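PDB 3RHE: NAD-dependent benzaldehyde dehydrogenase from Legionella pneumophila, which is of uncertain activity, probably an oxidoreductase acting on benzaldehyde with NAD, though it belongs to the glyoxalase/bleomycin resistance/dioxygenase superfamily. Local coordinates for residues 19-24 with 38-43. Numbering follows the deposited sequence. Where two conformers were deposited one is given.
Sequences KSEEFY and TFAMFV
Phe42 reaches from strand 39-43 to helix 17-28 and sets the end of its ring against Glu21 and Tyr24, which lie about one helical turn apart. Over one face of the ring lies Tyr24 CB, 4.0 Å from the ring centroid and 28° off the normal, a CH-pi contact whose closest pair is Tyr24 CB and Phe42 CE1 at 3.6 Å. At the ring edge, near its plane, the backbone carbonyl of Glu21 brings its O to 3.5 Å from Phe42 CZ. Phe42 CG stands anti to its own carbonyl carbon (chi1 -68°), and from there the ring extends to the helix with CZ foremost.

Glu21 bridges two residues of the strand with aliphatic carbon. Its CG rests 3.9 Å from Ala40 CB and 4.0 Å from Phe42 CZ. The chain bends at chi2, and the carboxylate lies nearly parallel to the Phe42 ring but displaced from its plane, although the two side chains cross at about a right angle. Tyr24 touches Phe42 through its CB, while its end leads away; the side chain also touches Phe12, Leu50 and Leu52 of neighbouring strands.

Ala40 and Phe42, both buried, alternate with Met41, which points to the opposite face of the sheet. Small Ala40 lets the helix come near, with Glu21 CA 6.4 Å from Ala40 CA; at Phe42 the ring fills the wider gap. Leu52 and Thr30 also touch Phe42. The segments run nearly parallel, their axes 16° apart and 8.9 Å at closest approach. This is largely apolar helix-on-sheet packing within a βαβββ unit, in which helix 17-28 follows strand 8-14 and lies against one face of the sheet, the building block of the vicinal oxygen chelate (glyoxalase) fold.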
ATOM      1  N   LYS A  19      12.051  -4.624  12.742  1.00 27.22           N
ATOM      2  CA  LYS A  19      11.607  -5.725  13.586  1.00 26.17           C
ATOM      3  C   LYS A  19      10.479  -6.551  12.956  1.00 25.84           C
ATOM      4  O   LYS A  19      10.402  -7.765  13.155  1.00 22.49           O
ATOM      5  CB  LYS A  19      11.175  -5.218  14.961  1.00 28.53           C
ATOM      6  CG  LYS A  19      12.283  -4.513  15.725  1.00 37.29           C
ATOM      7  CD  LYS A  19      12.000  -4.516  17.219  1.00 42.94           C
ATOM      8  CE  LYS A  19      13.059  -3.742  17.992  1.00 46.79           C
ATOM      9  NZ  LYS A  19      12.933  -3.977  19.462  1.00 51.22           N
ATOM     10  N   SER A  20       9.597  -5.894  12.214  1.00 20.62           N
ATOM     11  CA  SER A  20       8.512  -6.587  11.535  0.62 20.65           C
ATOM     12  C   SER A  20       9.057  -7.505  10.453  1.00 20.17           C
ATOM     13  O   SER A  20       8.568  -8.621  10.260  1.00 18.42           O
ATOM     14  CB  SER A  20       7.522  -5.583  10.933  0.62 18.39           C
ATOM     15  OG  SER A  20       6.751  -4.971  11.947  0.62 17.84           O
ATOM     16  N   GLU A  21      10.067  -7.020   9.745  1.00 20.27           N
ATOM     17  CA  GLU A  21      10.696  -7.769   8.668  1.00 22.25           C
ATOM     18  C   GLU A  21      11.323  -9.059   9.191  1.00 23.82           C
ATOM     19  O   GLU A  21      11.288 -10.089   8.523  1.00 23.88           O
ATOM     20  CB  GLU A  21      11.761  -6.900   7.989  1.00 25.11           C
ATOM     21  CG  GLU A  21      12.437  -7.529   6.791  1.00 26.80           C
ATOM     22  CD  GLU A  21      13.632  -8.404   7.160  1.00 31.58           C
ATOM     23  OE1 GLU A  21      13.925  -9.359   6.410  1.00 30.49           O
ATOM     24  OE2 GLU A  21      14.283  -8.140   8.195  1.00 33.84           O
ATOM     25  N   GLU A  22      11.901  -8.999  10.386  1.00 24.47           N
ATOM     26  CA  GLU A  22      12.484 -10.192  10.994  1.00 24.81           C
ATOM     27  C   GLU A  22      11.390 -11.175  11.389  1.00 24.07           C
ATOM     28  O   GLU A  22      11.528 -12.394  11.193  1.00 23.33           O
ATOM     29  CB  GLU A  22      13.332  -9.826  12.213  1.00 27.47           C
ATOM     30  CG  GLU A  22      14.655  -9.149  11.869  1.00 30.74           C
ATOM     31  CD  GLU A  22      15.531  -9.998  10.959  1.00 37.11           C
ATOM     32  OE1 GLU A  22      15.850 -11.153  11.334  1.00 37.01           O
ATOM     33  OE2 GLU A  22      15.901  -9.504   9.867  1.00 38.49           O
ATOM     34  N   PHE A  23      10.309 -10.643  11.958  1.00 18.99           N
ATOM     35  CA  PHE A  23       9.163 -11.470  12.301  1.00 19.69           C
ATOM     36  C   PHE A  23       8.694 -12.251  11.075  1.00 19.59           C
ATOM     37  O   PHE A  23       8.559 -13.460  11.115  1.00 18.68           O
ATOM     38  CB  PHE A  23       8.013 -10.625  12.860  1.00 19.35           C
ATOM     39  CG  PHE A  23       6.765 -11.423  13.152  1.00 20.13           C
ATOM     40  CD1 PHE A  23       6.638 -12.132  14.342  1.00 19.05           C
ATOM     41  CD2 PHE A  23       5.735 -11.480  12.234  1.00 17.45           C
ATOM     42  CE1 PHE A  23       5.496 -12.867  14.612  1.00 17.87           C
ATOM     43  CE2 PHE A  23       4.599 -12.207  12.488  1.00 19.36           C
ATOM     44  CZ  PHE A  23       4.473 -12.907  13.688  1.00 18.00           C
ATOM     45  N   TYR A  24       8.471 -11.547   9.973  1.00 19.23           N
ATOM     46  CA  TYR A  24       7.951 -12.178   8.765  1.00 20.50           C
ATOM     47  C   TYR A  24       8.969 -13.083   8.036  1.00 23.68           C
ATOM     48  O   TYR A  24       8.610 -14.147   7.528  1.00 21.79           O
ATOM     49  CB  TYR A  24       7.323 -11.120   7.843  1.00 18.13           C
ATOM     50  CG  TYR A  24       5.949 -10.726   8.335  1.00 15.71           C
ATOM     51  CD1 TYR A  24       4.865 -11.560   8.127  1.00 15.59           C
ATOM     52  CD2 TYR A  24       5.744  -9.549   9.055  1.00 15.23           C
ATOM     53  CE1 TYR A  24       3.607 -11.234   8.592  1.00 14.66           C
ATOM     54  CE2 TYR A  24       4.476  -9.204   9.525  1.00 12.91           C
ATOM     55  CZ  TYR A  24       3.419 -10.057   9.286  1.00 14.18           C
ATOM     56  OH  TYR A  24       2.162  -9.753   9.741  1.00 15.25           O
ATOM     57  N   THR A  38      12.158   2.060   6.277  1.00 21.38           N
ATOM     58  CA  THR A  38      10.763   2.495   6.225  1.00 22.87           C
ATOM     59  C   THR A  38       9.796   1.490   5.581  1.00 22.17           C
ATOM     60  O   THR A  38       8.585   1.622   5.726  1.00 20.42           O
ATOM     61  CB  THR A  38      10.629   3.861   5.504  1.00 24.05           C
ATOM     62  OG1 THR A  38       9.290   4.344   5.646  1.00 36.96           O
ATOM     63  CG2 THR A  38      10.944   3.728   4.035  1.00 18.70           C
ATOM     64  N   PHE A  39      10.320   0.488   4.883  1.00 21.55           N
ATOM     65  CA  PHE A  39       9.458  -0.414   4.119  1.00 20.88           C
ATOM     66  C   PHE A  39      10.139  -1.750   3.840  1.00 23.77           C
ATOM     67  O   PHE A  39      11.337  -1.793   3.555  1.00 23.95           O
ATOM     68  CB  PHE A  39       9.052   0.252   2.795  1.00 22.05           C
ATOM     69  CG  PHE A  39       8.032  -0.526   2.005  1.00 23.68           C
ATOM     70  CD1 PHE A  39       8.416  -1.282   0.909  1.00 22.07           C
ATOM     71  CD2 PHE A  39       6.688  -0.496   2.355  1.00 21.66           C
ATOM     72  CE1 PHE A  39       7.484  -1.994   0.179  1.00 23.74           C
ATOM     73  CE2 PHE A  39       5.744  -1.215   1.632  1.00 20.39           C
ATOM     74  CZ  PHE A  39       6.142  -1.962   0.541  1.00 23.21           C
ATOM     75  N   ALA A  40       9.381  -2.840   3.936  1.00 19.60           N
ATOM     76  CA  ALA A  40       9.863  -4.134   3.465  1.00 20.47           C
ATOM     77  C   ALA A  40       8.768  -4.812   2.655  1.00 21.85           C
ATOM     78  O   ALA A  40       7.575  -4.606   2.910  1.00 20.54           O
ATOM     79  CB  ALA A  40      10.315  -5.012   4.624  1.00 20.44           C
HETATM   80  N   MSE A  41       9.164  -5.588   1.657  1.00 18.54           N
HETATM   81  CA  MSE A  41       8.191  -6.308   0.861  1.00 20.14           C
HETATM   82  C   MSE A  41       8.512  -7.790   0.734  1.00 21.63           C
HETATM   83  O   MSE A  41       9.645  -8.161   0.407  1.00 21.53           O
HETATM   84  CB  MSE A  41       8.067  -5.710  -0.533  1.00 23.93           C
HETATM   85  CG  MSE A  41       7.189  -6.586  -1.413  1.00 25.91           C
HETATM   86 SE   MSE A  41       6.258  -5.629  -2.790  1.00 49.05          SE
HETATM   87  CE  MSE A  41       7.784  -5.242  -3.939  1.00 41.71           C
ATOM     88  N   PHE A  42       7.499  -8.620   0.968  1.00 18.01           N
ATOM     89  CA  PHE A  42       7.606 -10.069   0.791  1.00 20.81           C
ATOM     90  C   PHE A  42       6.695 -10.507  -0.343  1.00 21.08           C
ATOM     91  O   PHE A  42       5.572 -10.012  -0.497  1.00 20.26           O
ATOM     92  CB  PHE A  42       7.231 -10.834   2.073  1.00 18.55           C
ATOM     93  CG  PHE A  42       8.203 -10.656   3.204  1.00 18.40           C
ATOM     94  CD1 PHE A  42       8.112  -9.564   4.051  1.00 17.99           C
ATOM     95  CD2 PHE A  42       9.202 -11.588   3.427  1.00 20.55           C
ATOM     96  CE1 PHE A  42       8.998  -9.400   5.096  1.00 20.08           C
ATOM     97  CE2 PHE A  42      10.095 -11.435   4.472  1.00 21.07           C
ATOM     98  CZ  PHE A  42       9.994 -10.332   5.310  1.00 21.61           C
ATOM     99  N   VAL A  43       7.184 -11.438  -1.146  1.00 20.19           N
ATOM    100  CA  VAL A  43       6.391 -11.989  -2.218  1.00 25.32           C
ATOM    101  C   VAL A  43       6.276 -13.491  -2.043  1.00 31.79           C
ATOM    102  O   VAL A  43       7.286 -14.193  -1.979  1.00 30.11           O
ATOM    103  CB  VAL A  43       7.001 -11.655  -3.583  1.00 28.87           C
ATOM    104  CG1 VAL A  43       6.252 -12.379  -4.679  1.00 28.55           C
ATOM    105  CG2 VAL A  43       6.982 -10.153  -3.801  1.00 23.86           C
TER